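Local coordinates for outer membrane lipoprotein carrier protein LolA (Thermus thermophilus, PDB 2YZY), which is of undetermined function but has a LolA-like fold, consistent with carrying lipoproteins or other lipid-bearing molecules toward the outer membrane, at residues Y45-E56 / L183-Y191. Sequence-based numbering, arbitrary orientation.
Sequences YALPQARLFRVE and LTEAQLKRY
Arg54 NH1 donates to two backbone carbonyls at the C-terminal end of the short helix 185-188 and just past it: to Arg190 O at 2.8 Å, in a nearly straight bond (168°), and to Leu188 O at 3.0 Å. Both oxygens lie at the edge of the guanidinium, close to its plane, although NH1 itself stands well above the carbonyl plane of Leu188. The contact thus fastens the helix and its exit to the antiparallel hairpin of strands 39-47 and 52-59 in this LolA-like fold. With CG anti to the backbone N (chi1 -176°) and the chain extended as far as NE, Arg54 reaches from its strand to the helix C-terminus. The guanidinium of Arg190 stacks on that of Arg54, centres 3.9 Å apart and planes 21° from parallel. Glu56 OE2 bridges the two cations, taking Arg54 NE on its anti side at 2.8 Å and Arg190 NH2 from above the carboxylate plane at 2.9 Å, and probably balances part of their charge. Arg190 NH1 bonds in turn to Gln187 O, fixing its guanidinium to the helix, while Phe67 makes a cation-pi contact with Arg54. Shortening Arg54 to an alanine is likely to leave the carbonyls of Leu188 and Arg190 without this shared donor and Arg190 without its stacking partner. Beside this network the packing turns apolar. Leu188 sends its two methyls to different residues of strand 39-47, CD2 to Tyr45 CB and CD1 to Leu47 CB, and Leu52 CD1 rests against Glu185 at the start of the helix. A capping box of Thr184 and Gln187 closes that end. Before it, Leu183 packs across Tyr45 at about a right angle, its CD1 methyl 3.4 Å from Ala46 O and its CD2 4.1 Å from Tyr45 CD1.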
ATOM      1  N   TYR A  45      -4.422  -6.748   1.108  1.00  8.29           N
ATOM      2  CA  TYR A  45      -5.520  -7.440   0.437  1.00  7.83           C
ATOM      3  C   TYR A  45      -6.464  -6.441  -0.196  1.00  7.86           C
ATOM      4  O   TYR A  45      -6.822  -5.438   0.420  1.00  9.09           O
ATOM      5  CB  TYR A  45      -6.300  -8.280   1.451  1.00  6.63           C
ATOM      6  CG  TYR A  45      -5.455  -9.340   2.102  1.00  6.10           C
ATOM      7  CD1 TYR A  45      -5.371 -10.619   1.556  1.00  6.53           C
ATOM      8  CD2 TYR A  45      -4.677  -9.043   3.223  1.00  6.43           C
ATOM      9  CE1 TYR A  45      -4.529 -11.577   2.103  1.00  7.58           C
ATOM     10  CE2 TYR A  45      -3.829  -9.991   3.774  1.00  7.76           C
ATOM     11  CZ  TYR A  45      -3.760 -11.253   3.209  1.00  6.95           C
ATOM     12  OH  TYR A  45      -2.902 -12.185   3.744  1.00  8.28           O
ATOM     13  N   ALA A  46      -6.888  -6.731  -1.421  1.00  8.75           N
ATOM     14  CA  ALA A  46      -7.791  -5.833  -2.125  1.00  8.59           C
ATOM     15  C   ALA A  46      -8.932  -6.561  -2.815  1.00  8.65           C
ATOM     16  O   ALA A  46      -8.723  -7.556  -3.503  1.00  9.69           O
ATOM     17  CB  ALA A  46      -7.010  -5.022  -3.163  1.00  9.82           C
ATOM     18  N   LEU A  47     -10.143  -6.051  -2.608  1.00 10.71           N
ATOM     19  CA  LEU A  47     -11.345  -6.579  -3.243  1.00 11.27           C
ATOM     20  C   LEU A  47     -11.973  -5.320  -3.845  1.00 14.68           C
ATOM     21  O   LEU A  47     -12.901  -4.739  -3.282  1.00 13.61           O
ATOM     22  CB  LEU A  47     -12.270  -7.219  -2.201  1.00 13.21           C
ATOM     23  CG  LEU A  47     -13.520  -7.947  -2.713  1.00 15.23           C
ATOM     24  CD1 LEU A  47     -13.145  -8.945  -3.799  1.00 18.76           C
ATOM     25  CD2 LEU A  47     -14.203  -8.651  -1.554  1.00 15.08           C
ATOM     26  N   PRO A  48     -11.445  -4.873  -4.999  1.00 15.59           N
ATOM     27  CA  PRO A  48     -11.893  -3.679  -5.727  1.00 18.47           C
ATOM     28  C   PRO A  48     -13.391  -3.514  -5.941  1.00 19.19           C
ATOM     29  O   PRO A  48     -13.938  -2.443  -5.688  1.00 20.51           O
ATOM     30  CB  PRO A  48     -11.138  -3.781  -7.049  1.00 17.81           C
ATOM     31  CG  PRO A  48      -9.863  -4.448  -6.649  1.00 17.54           C
ATOM     32  CD  PRO A  48     -10.358  -5.544  -5.733  1.00 16.16           C
ATOM     33  N   GLN A  49     -14.054  -4.566  -6.406  1.00 21.92           N
ATOM     34  CA  GLN A  49     -15.487  -4.490  -6.666  1.00 23.99           C
ATOM     35  C   GLN A  49     -16.312  -4.136  -5.430  1.00 24.44           C
ATOM     36  O   GLN A  49     -17.378  -3.526  -5.543  1.00 24.40           O
ATOM     37  CB  GLN A  49     -15.980  -5.808  -7.269  1.00 26.60           C
ATOM     38  CG  GLN A  49     -17.431  -5.776  -7.715  1.00 31.17           C
ATOM     39  CD  GLN A  49     -17.776  -6.921  -8.646  1.00 33.99           C
ATOM     40  OE1 GLN A  49     -17.621  -8.091  -8.296  1.00 36.16           O
ATOM     41  NE2 GLN A  49     -18.246  -6.588  -9.844  1.00 35.97           N
ATOM     42  N   ALA A  50     -15.818  -4.507  -4.253  1.00 22.58           N
ATOM     43  CA  ALA A  50     -16.522  -4.218  -3.007  1.00 22.16           C
ATOM     44  C   ALA A  50     -15.926  -3.000  -2.308  1.00 20.44           C
ATOM     45  O   ALA A  50     -16.363  -2.621  -1.220  1.00 21.05           O
ATOM     46  CB  ALA A  50     -16.460  -5.433  -2.080  1.00 21.86           C
ATOM     47  N   ARG A  51     -14.932  -2.385  -2.943  1.00 20.17           N
ATOM     48  CA  ARG A  51     -14.258  -1.222  -2.377  1.00 20.08           C
ATOM     49  C   ARG A  51     -13.724  -1.542  -0.985  1.00 19.51           C
ATOM     50  O   ARG A  51     -13.830  -0.730  -0.068  1.00 19.15           O
ATOM     51  CB  ARG A  51     -15.209  -0.021  -2.303  1.00 24.11           C
ATOM     52  CG  ARG A  51     -15.574   0.577  -3.653  1.00 27.25           C
ATOM     53  CD  ARG A  51     -16.266   1.924  -3.476  1.00 31.72           C
ATOM     54  NE  ARG A  51     -16.530   2.589  -4.749  1.00 35.41           N
ATOM     55  CZ  ARG A  51     -17.386   2.144  -5.663  1.00 36.73           C
ATOM     56  NH1 ARG A  51     -18.068   1.027  -5.448  1.00 37.81           N
ATOM     57  NH2 ARG A  51     -17.561   2.817  -6.792  1.00 37.24           N
ATOM     58  N   LEU A  52     -13.151  -2.732  -0.842  1.00 17.08           N
ATOM     59  CA  LEU A  52     -12.588  -3.183   0.425  1.00 17.07           C
ATOM     60  C   LEU A  52     -11.080  -3.358   0.307  1.00 14.49           C
ATOM     61  O   LEU A  52     -10.584  -3.889  -0.683  1.00 15.30           O
ATOM     62  CB  LEU A  52     -13.210  -4.513   0.850  1.00 18.56           C
ATOM     63  CG  LEU A  52     -14.688  -4.562   1.234  1.00 21.15           C
ATOM     64  CD1 LEU A  52     -15.016  -5.970   1.724  1.00 21.63           C
ATOM     65  CD2 LEU A  52     -14.986  -3.543   2.325  1.00 22.95           C
ATOM     66  N   PHE A  53     -10.362  -2.927   1.337  1.00 13.90           N
ATOM     67  CA  PHE A  53      -8.904  -3.012   1.365  1.00 13.10           C
ATOM     68  C   PHE A  53      -8.507  -3.378   2.797  1.00 12.88           C
ATOM     69  O   PHE A  53      -9.099  -2.876   3.749  1.00 14.12           O
ATOM     70  CB  PHE A  53      -8.326  -1.643   0.996  1.00 16.03           C
ATOM     71  CG  PHE A  53      -6.871  -1.658   0.626  1.00 20.13           C
ATOM     72  CD1 PHE A  53      -6.445  -2.241  -0.563  1.00 21.42           C
ATOM     73  CD2 PHE A  53      -5.932  -1.024   1.436  1.00 21.41           C
ATOM     74  CE1 PHE A  53      -5.108  -2.190  -0.942  1.00 23.76           C
ATOM     75  CE2 PHE A  53      -4.591  -0.967   1.066  1.00 23.48           C
ATOM     76  CZ  PHE A  53      -4.178  -1.548  -0.125  1.00 23.56           C
ATOM     77  N   ARG A  54      -7.521  -4.256   2.956  1.00 10.05           N
ATOM     78  CA  ARG A  54      -7.076  -4.647   4.292  1.00  9.94           C
ATOM     79  C   ARG A  54      -5.560  -4.741   4.325  1.00  9.33           C
ATOM     80  O   ARG A  54      -4.949  -5.278   3.408  1.00  9.84           O
ATOM     81  CB  ARG A  54      -7.683  -6.001   4.700  1.00  8.10           C
ATOM     82  CG  ARG A  54      -7.338  -6.455   6.133  1.00  8.85           C
ATOM     83  CD  ARG A  54      -8.035  -7.771   6.472  1.00  8.37           C
ATOM     84  NE  ARG A  54      -7.666  -8.307   7.784  1.00  8.45           N
ATOM     85  CZ  ARG A  54      -8.490  -8.388   8.826  1.00  7.42           C
ATOM     86  NH1 ARG A  54      -9.744  -7.958   8.730  1.00  8.90           N
ATOM     87  NH2 ARG A  54      -8.069  -8.936   9.959  1.00  8.39           N
ATOM     88  N   VAL A  55      -4.959  -4.189   5.373  1.00  8.21           N
ATOM     89  CA  VAL A  55      -3.511  -4.231   5.534  1.00  8.96           C
ATOM     90  C   VAL A  55      -3.234  -4.871   6.888  1.00  8.90           C
ATOM     91  O   VAL A  55      -3.799  -4.461   7.906  1.00 10.70           O
ATOM     92  CB  VAL A  55      -2.898  -2.816   5.496  1.00  9.82           C
ATOM     93  CG1 VAL A  55      -1.382  -2.904   5.670  1.00 11.01           C
ATOM     94  CG2 VAL A  55      -3.257  -2.132   4.175  1.00 11.17           C
ATOM     95  N   GLU A  56      -2.383  -5.893   6.895  1.00  7.07           N
ATOM     96  CA  GLU A  56      -2.041  -6.612   8.122  1.00  6.47           C
ATOM     97  C   GLU A  56      -0.556  -6.436   8.399  1.00  6.53           C
ATOM     98  O   GLU A  56       0.282  -6.772   7.568  1.00  8.79           O
ATOM     99  CB  GLU A  56      -2.392  -8.095   7.966  1.00  8.46           C
ATOM    100  CG  GLU A  56      -3.894  -8.315   7.783  1.00  9.17           C
ATOM    101  CD  GLU A  56      -4.280  -9.762   7.555  1.00 11.14           C
ATOM    102  OE1 GLU A  56      -3.415 -10.653   7.701  1.00 11.19           O
ATOM    103  OE2 GLU A  56      -5.465 -10.005   7.236  1.00 10.09           O
ATOM    104  N   LEU A 183     -11.200 -13.099  -2.983  1.00 10.76           N
ATOM    105  CA  LEU A 183     -11.371 -12.729  -1.586  1.00 10.39           C
ATOM    106  C   LEU A 183     -12.826 -12.400  -1.336  1.00 10.84           C
ATOM    107  O   LEU A 183     -13.561 -12.054  -2.268  1.00 13.90           O
ATOM    108  CB  LEU A 183     -10.501 -11.513  -1.260  1.00 10.48           C
ATOM    109  CG  LEU A 183      -8.996 -11.691  -1.461  1.00 10.25           C
ATOM    110  CD1 LEU A 183      -8.311 -10.326  -1.495  1.00 11.83           C
ATOM    111  CD2 LEU A 183      -8.424 -12.560  -0.343  1.00 10.69           C
ATOM    112  N   THR A 184     -13.240 -12.495  -0.078  1.00  9.34           N
ATOM    113  CA  THR A 184     -14.618 -12.206   0.287  1.00 10.39           C
ATOM    114  C   THR A 184     -14.695 -11.193   1.419  1.00 10.14           C
ATOM    115  O   THR A 184     -13.714 -10.945   2.123  1.00  9.27           O
ATOM    116  CB  THR A 184     -15.346 -13.472   0.752  1.00 10.66           C
ATOM    117  OG1 THR A 184     -14.757 -13.937   1.976  1.00 10.24           O
ATOM    118  CG2 THR A 184     -15.255 -14.564  -0.308  1.00 12.69           C
ATOM    119  N   GLU A 185     -15.875 -10.611   1.602  1.00 12.06           N
ATOM    120  CA  GLU A 185     -16.061  -9.644   2.669  1.00 13.31           C
ATOM    121  C   GLU A 185     -15.897 -10.325   4.027  1.00 12.37           C
ATOM    122  O   GLU A 185     -15.392  -9.723   4.970  1.00 11.57           O
ATOM    123  CB  GLU A 185     -17.444  -8.985   2.569  1.00 18.47           C
ATOM    124  CG  GLU A 185     -18.623  -9.939   2.648  1.00 26.73           C
ATOM    125  CD  GLU A 185     -19.951  -9.202   2.706  1.00 30.29           C
ATOM    126  OE1 GLU A 185     -20.205  -8.366   1.813  1.00 33.73           O
ATOM    127  OE2 GLU A 185     -20.741  -9.459   3.642  1.00 33.52           O
ATOM    128  N   ALA A 186     -16.312 -11.586   4.125  1.00 11.70           N
ATOM    129  CA  ALA A 186     -16.188 -12.317   5.382  1.00 11.31           C
ATOM    130  C   ALA A 186     -14.723 -12.387   5.793  1.00 10.41           C
ATOM    131  O   ALA A 186     -14.391 -12.312   6.977  1.00 10.83           O
ATOM    132  CB  ALA A 186     -16.763 -13.726   5.239  1.00 12.05           C
ATOM    133  N   GLN A 187     -13.844 -12.538   4.810  1.00  9.74           N
ATOM    134  CA  GLN A 187     -12.419 -12.603   5.103  1.00  8.55           C
ATOM    135  C   GLN A 187     -11.858 -11.231   5.463  1.00  8.60           C
ATOM    136  O   GLN A 187     -11.262 -11.055   6.524  1.00 10.25           O
ATOM    137  CB  GLN A 187     -11.636 -13.140   3.898  1.00  8.82           C
ATOM    138  CG  GLN A 187     -11.903 -14.591   3.553  1.00  9.12           C
ATOM    139  CD  GLN A 187     -11.255 -14.992   2.240  1.00 10.41           C
ATOM    140  OE1 GLN A 187     -11.339 -14.267   1.246  1.00 10.13           O
ATOM    141  NE2 GLN A 187     -10.616 -16.155   2.225  1.00  9.58           N
ATOM    142  N   LEU A 188     -12.061 -10.254   4.586  1.00  9.28           N
ATOM    143  CA  LEU A 188     -11.503  -8.924   4.811  1.00  9.12           C
ATOM    144  C   LEU A 188     -12.115  -8.085   5.926  1.00  9.29           C
ATOM    145  O   LEU A 188     -11.466  -7.163   6.434  1.00 10.45           O
ATOM    146  CB  LEU A 188     -11.500  -8.142   3.495  1.00  9.71           C
ATOM    147  CG  LEU A 188     -10.792  -8.857   2.338  1.00 11.55           C
ATOM    148  CD1 LEU A 188     -10.642  -7.888   1.174  1.00 14.27           C
ATOM    149  CD2 LEU A 188      -9.425  -9.371   2.775  1.00 12.23           C
ATOM    150  N   LYS A 189     -13.348  -8.393   6.318  1.00 10.29           N
ATOM    151  CA  LYS A 189     -13.988  -7.640   7.392  1.00 11.08           C
ATOM    152  C   LYS A 189     -13.985  -8.373   8.727  1.00 11.98           C
ATOM    153  O   LYS A 189     -14.705  -7.993   9.654  1.00 13.13           O
ATOM    154  CB  LYS A 189     -15.425  -7.274   7.007  1.00 14.11           C
ATOM    155  CG  LYS A 189     -15.514  -6.228   5.909  1.00 15.40           C
ATOM    156  CD  LYS A 189     -16.951  -5.768   5.690  1.00 22.40           C
ATOM    157  CE  LYS A 189     -17.841  -6.914   5.244  1.00 26.16           C
ATOM    158  NZ  LYS A 189     -19.253  -6.484   5.025  1.00 30.79           N
ATOM    159  N   ARG A 190     -13.183  -9.427   8.836  1.00 10.80           N
ATOM    160  CA  ARG A 190     -13.117 -10.172  10.088  1.00 10.78           C
ATOM    161  C   ARG A 190     -12.411  -9.330  11.145  1.00 10.78           C
ATOM    162  O   ARG A 190     -11.556  -8.500  10.827  1.00 10.21           O
ATOM    163  CB  ARG A 190     -12.374 -11.498   9.890  1.00  8.61           C
ATOM    164  CG  ARG A 190     -10.874 -11.377   9.648  1.00  8.06           C
ATOM    165  CD  ARG A 190     -10.290 -12.748   9.335  1.00  7.74           C
ATOM    166  NE  ARG A 190      -8.828 -12.749   9.333  1.00  8.34           N
ATOM    167  CZ  ARG A 190      -8.069 -12.198   8.388  1.00  7.89           C
ATOM    168  NH1 ARG A 190      -8.624 -11.595   7.344  1.00  9.48           N
ATOM    169  NH2 ARG A 190      -6.745 -12.245   8.499  1.00  9.07           N
ATOM    170  N   TYR A 191     -12.776  -9.543  12.405  1.00 11.57           N
ATOM    171  CA  TYR A 191     -12.180  -8.804  13.512  1.00 12.16           C
ATOM    172  C   TYR A 191     -12.332  -9.595  14.809  1.00 13.09           C
ATOM    173  O   TYR A 191     -13.207 -10.454  14.922  1.00 13.85           O
ATOM    174  CB  TYR A 191     -12.877  -7.445  13.663  1.00 14.46           C
ATOM    175  CG  TYR A 191     -14.338  -7.573  14.031  1.00 17.48           C
ATOM    176  CD1 TYR A 191     -14.729  -7.798  15.351  1.00 19.97           C
ATOM    177  CD2 TYR A 191     -15.328  -7.532  13.051  1.00 19.38           C
ATOM    178  CE1 TYR A 191     -16.069  -7.985  15.685  1.00 19.83           C
ATOM    179  CE2 TYR A 191     -16.671  -7.718  13.375  1.00 19.56           C
ATOM    180  CZ  TYR A 191     -17.033  -7.945  14.692  1.00 20.87           C
ATOM    181  OH  TYR A 191     -18.358  -8.140  15.015  1.00 23.96           O
TER
HETATM  182  O   HOH W   1      -6.963 -10.760   5.034  1.00 11.23           O
HETATM  183  O   HOH W   2      -4.168 -12.288  10.324  1.00 21.53           O